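PDB 4ZXA: hydroquinone dioxygenase small subunit from Pseudomonas sp., which probably acts, together with a large subunit, as a metal-dependent dioxygenase that opens the ring of hydroquinone. Local coordinates for residues I40-Y50 and F140-L149. Residues are numbered along the deposited sequence; the frame is centred on the assembly and turned at random.
Sequences IFEVAQNSKPY and FEASRPGVIL
Phe140 meets Tyr50 rim to rim: the planes are 9° apart, the centroids 5.8 Å apart, and neither ring lies over the face of the other. The closest point is Tyr50 CE1 to Phe140 CB, 3.3 Å. Tyr50 chi1 of -63° sets CG anti to the carbonyl carbon and swings the phenol across to the side chains of strand 136-142, where Tyr50 OH comes 3.7 Å from Ala142 CB and hydrogen-bonds Gly70 O. A leucine in place of Tyr50 would probably leave that carbonyl without its phenol partner and open a gap beside Phe140 and Ala142. Past the corner at Ser143 and Arg144, Val147 points at helix 40-45. Val147 CG2 reaches both Ala44 CB (3.7 Å) and Phe41 CD1 (3.7 Å). Ile148 turns the other way, its CD1 3.6 Å above the centre of the Phe140 ring and at the edge of Tyr50. Leu149 CD2 then packs on Ile40 CG2 at 3.9 Å, the side chains crossing at roughly a right angle. Ile40 also packs on Val294 of the large subunit. Ile148 touches Ala83 of one sheet and Val90 of the other, and the chain crosses between these sheets at the corner, which fits a cupin beta-sandwich with a short helix covering its outside.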
loop_
_atom_site.group_PDB
_atom_site.type_symbol
_atom_site.label_atom_id
_atom_site.label_comp_id
_atom_site.label_asym_id
_atom_site.label_seq_id
_atom_site.Cartn_x
_atom_site.Cartn_y
_atom_site.Cartn_z
ATOM N N ILE A 40 -23.810 23.037 2.346
ATOM C CA ILE A 40 -25.218 23.261 2.681
ATOM C C ILE A 40 -25.395 24.377 3.726
ATOM O O ILE A 40 -26.447 25.014 3.817
ATOM C CB ILE A 40 -25.928 21.969 3.164
ATOM C CG1 ILE A 40 -25.253 21.398 4.414
ATOM C CG2 ILE A 40 -25.967 20.917 2.069
ATOM C CD1 ILE A 40 -26.096 20.339 5.091
ATOM N N PHE A 41 -24.353 24.616 4.506
ATOM C CA PHE A 41 -24.432 25.617 5.539
ATOM C C PHE A 41 -24.244 27.006 4.953
ATOM O O PHE A 41 -25.036 27.900 5.229
ATOM C CB PHE A 41 -23.489 25.282 6.697
ATOM C CG PHE A 41 -23.862 24.010 7.386
ATOM C CD1 PHE A 41 -25.012 23.944 8.141
ATOM C CD2 PHE A 41 -23.113 22.857 7.214
ATOM C CE1 PHE A 41 -25.394 22.764 8.741
ATOM C CE2 PHE A 41 -23.487 21.668 7.824
ATOM C CZ PHE A 41 -24.631 21.622 8.584
ATOM N N GLU A 42 -23.229 27.174 4.120
ATOM C CA GLU A 42 -23.105 28.404 3.356
ATOM C C GLU A 42 -24.403 28.668 2.593
ATOM O O GLU A 42 -24.934 29.784 2.607
ATOM C CB GLU A 42 -21.908 28.349 2.395
ATOM C CG GLU A 42 -21.583 29.689 1.757
ATOM C CD GLU A 42 -20.222 29.702 1.098
ATOM O OE1 GLU A 42 -19.916 28.770 0.318
ATOM O OE2 GLU A 42 -19.446 30.644 1.376
ATOM N N VAL A 43 -24.928 27.638 1.943
ATOM C CA VAL A 43 -26.152 27.811 1.168
ATOM C C VAL A 43 -27.347 28.328 1.999
ATOM O O VAL A 43 -27.992 29.307 1.623
ATOM C CB VAL A 43 -26.535 26.535 0.370
ATOM C CG1 VAL A 43 -27.977 26.633 -0.138
ATOM C CG2 VAL A 43 -25.574 26.323 -0.803
ATOM N N ALA A 44 -27.643 27.660 3.110
ATOM C CA ALA A 44 -28.743 28.072 3.973
ATOM C C ALA A 44 -28.484 29.462 4.568
ATOM O O ALA A 44 -29.414 30.237 4.806
ATOM C CB ALA A 44 -28.966 27.044 5.084
ATOM N N GLN A 45 -27.212 29.773 4.794
ATOM C CA GLN A 45 -26.844 31.033 5.408
ATOM C C GLN A 45 -27.203 32.183 4.492
ATOM O O GLN A 45 -27.399 33.301 4.955
ATOM C CB GLN A 45 -25.349 31.068 5.708
ATOM C CG GLN A 45 -24.868 32.342 6.417
ATOM C CD GLN A 45 -23.342 32.458 6.434
ATOM O OE1 GLN A 45 -22.714 32.721 5.400
ATOM N NE2 GLN A 45 -22.739 32.246 7.605
ATOM N N ASN A 46 -27.293 31.906 3.196
ATOM C CA ASN A 46 -27.467 32.958 2.198
ATOM C C ASN A 46 -28.757 32.830 1.405
ATOM O O ASN A 46 -28.843 33.291 0.260
ATOM C CB ASN A 46 -26.282 32.988 1.230
ATOM C CG ASN A 46 -24.966 33.246 1.931
ATOM O OD1 ASN A 46 -23.918 32.800 1.474
ATOM N ND2 ASN A 46 -25.013 33.953 3.053
ATOM N N SER A 47 -29.759 32.211 2.017
ATOM C CA SER A 47 -31.024 31.982 1.344
ATOM C C SER A 47 -32.193 32.397 2.223
ATOM O O SER A 47 -32.030 32.591 3.432
ATOM C CB SER A 47 -31.132 30.516 0.917
ATOM O OG SER A 47 -30.055 30.187 0.042
ATOM N N LYS A 48 -33.363 32.555 1.607
ATOM C CA LYS A 48 -34.559 32.984 2.323
ATOM C C LYS A 48 -35.147 31.792 3.051
ATOM O O LYS A 48 -34.880 30.651 2.695
ATOM C CB LYS A 48 -35.600 33.526 1.351
ATOM C CG LYS A 48 -35.109 34.591 0.399
ATOM C CD LYS A 48 -36.197 34.881 -0.640
ATOM C CE LYS A 48 -35.680 35.742 -1.788
ATOM N NZ LYS A 48 -34.508 35.109 -2.482
ATOM N N PRO A 49 -35.957 32.045 4.078
ATOM C CA PRO A 49 -36.495 30.890 4.796
ATOM C C PRO A 49 -37.282 29.971 3.882
ATOM O O PRO A 49 -38.197 30.425 3.192
ATOM C CB PRO A 49 -37.402 31.535 5.844
ATOM C CG PRO A 49 -36.695 32.816 6.155
ATOM C CD PRO A 49 -36.190 33.300 4.810
ATOM N N TYR A 50 -36.888 28.699 3.856
ATOM C CA TYR A 50 -37.619 27.644 3.151
ATOM C C TYR A 50 -37.574 27.715 1.630
ATOM O O TYR A 50 -38.337 27.045 0.947
ATOM C CB TYR A 50 -39.054 27.551 3.664
ATOM C CG TYR A 50 -39.109 27.174 5.124
ATOM C CD1 TYR A 50 -38.747 25.890 5.547
ATOM C CD2 TYR A 50 -39.503 28.100 6.087
ATOM C CE1 TYR A 50 -38.792 25.537 6.885
ATOM C CE2 TYR A 50 -39.553 27.754 7.431
ATOM C CZ TYR A 50 -39.195 26.473 7.829
ATOM O OH TYR A 50 -39.245 26.134 9.170
ATOM N N PHE A 140 -43.205 22.933 8.230
ATOM C CA PHE A 140 -42.011 23.056 9.063
ATOM C C PHE A 140 -42.111 24.221 10.064
ATOM O O PHE A 140 -42.461 25.348 9.688
ATOM C CB PHE A 140 -40.788 23.284 8.172
ATOM C CG PHE A 140 -40.441 22.118 7.271
ATOM C CD1 PHE A 140 -40.330 20.832 7.773
ATOM C CD2 PHE A 140 -40.206 22.319 5.918
ATOM C CE1 PHE A 140 -39.997 19.775 6.941
ATOM C CE2 PHE A 140 -39.879 21.264 5.082
ATOM C CZ PHE A 140 -39.773 19.996 5.592
ATOM N N GLU A 141 -41.781 23.943 11.327
ATOM C CA GLU A 141 -41.741 24.943 12.400
ATOM C C GLU A 141 -40.338 25.066 12.982
ATOM O O GLU A 141 -39.795 24.087 13.483
ATOM C CB GLU A 141 -42.646 24.517 13.553
ATOM C CG GLU A 141 -44.115 24.463 13.236
ATOM C CD GLU A 141 -44.697 25.837 13.000
ATOM O OE1 GLU A 141 -43.956 26.843 13.163
ATOM O OE2 GLU A 141 -45.895 25.898 12.642
ATOM N N ALA A 142 -39.769 26.263 12.976
ATOM C CA ALA A 142 -38.423 26.449 13.504
ATOM C C ALA A 142 -38.296 27.727 14.337
ATOM O O ALA A 142 -38.407 28.837 13.805
ATOM C CB ALA A 142 -37.405 26.452 12.366
ATOM N N SER A 143 -38.050 27.566 15.636
ATOM C CA SER A 143 -37.886 28.705 16.540
ATOM C C SER A 143 -36.563 29.395 16.273
ATOM O O SER A 143 -36.468 30.626 16.329
ATOM C CB SER A 143 -37.926 28.254 18.003
ATOM O OG SER A 143 -39.103 27.520 18.274
ATOM N N ARG A 144 -35.541 28.589 15.996
ATOM C CA ARG A 144 -34.199 29.098 15.729
ATOM C C ARG A 144 -33.731 28.658 14.355
ATOM O O ARG A 144 -34.147 27.615 13.859
ATOM C CB ARG A 144 -33.219 28.616 16.798
ATOM C CG ARG A 144 -33.652 28.975 18.219
ATOM C CD ARG A 144 -32.501 28.891 19.226
ATOM N NE ARG A 144 -32.971 29.144 20.588
ATOM C CZ ARG A 144 -33.773 28.323 21.265
ATOM N NH1 ARG A 144 -34.194 27.194 20.701
ATOM N NH2 ARG A 144 -34.158 28.628 22.502
ATOM N N PRO A 145 -32.862 29.458 13.732
ATOM C CA PRO A 145 -32.383 29.133 12.385
ATOM C C PRO A 145 -31.718 27.753 12.344
ATOM O O PRO A 145 -30.845 27.445 13.162
ATOM C CB PRO A 145 -31.351 30.238 12.101
ATOM C CG PRO A 145 -31.709 31.360 13.037
ATOM C CD PRO A 145 -32.227 30.673 14.272
ATOM N N GLY A 146 -32.144 26.928 11.394
ATOM C CA GLY A 146 -31.566 25.612 11.209
ATOM C C GLY A 146 -31.461 25.272 9.734
ATOM O O GLY A 146 -31.795 26.088 8.876
ATOM N N VAL A 147 -31.012 24.053 9.446
ATOM C CA VAL A 147 -30.830 23.592 8.077
ATOM C C VAL A 147 -31.531 22.253 7.823
ATOM O O VAL A 147 -31.331 21.291 8.573
ATOM C CB VAL A 147 -29.341 23.453 7.758
ATOM C CG1 VAL A 147 -29.165 22.980 6.348
ATOM C CG2 VAL A 147 -28.616 24.784 7.971
ATOM N N ILE A 148 -32.368 22.208 6.781
ATOM C CA ILE A 148 -33.059 20.977 6.381
ATOM C C ILE A 148 -32.575 20.494 5.011
ATOM O O ILE A 148 -32.564 21.268 4.041
ATOM C CB ILE A 148 -34.585 21.171 6.248
ATOM C CG1 ILE A 148 -35.202 21.732 7.532
ATOM C CG2 ILE A 148 -35.251 19.863 5.852
ATOM C CD1 ILE A 148 -36.705 22.028 7.412
ATOM N N LEU A 149 -32.180 19.221 4.932
ATOM C CA LEU A 149 -31.879 18.589 3.655
ATOM C C LEU A 149 -33.095 17.809 3.210
ATOM O O LEU A 149 -33.597 16.943 3.944
ATOM C CB LEU A 149 -30.699 17.626 3.774
ATOM C CG LEU A 149 -29.290 18.146 3.520
ATOM C CD1 LEU A 149 -28.277 17.067 3.848
ATOM C CD2 LEU A 149 -29.131 18.563 2.093
#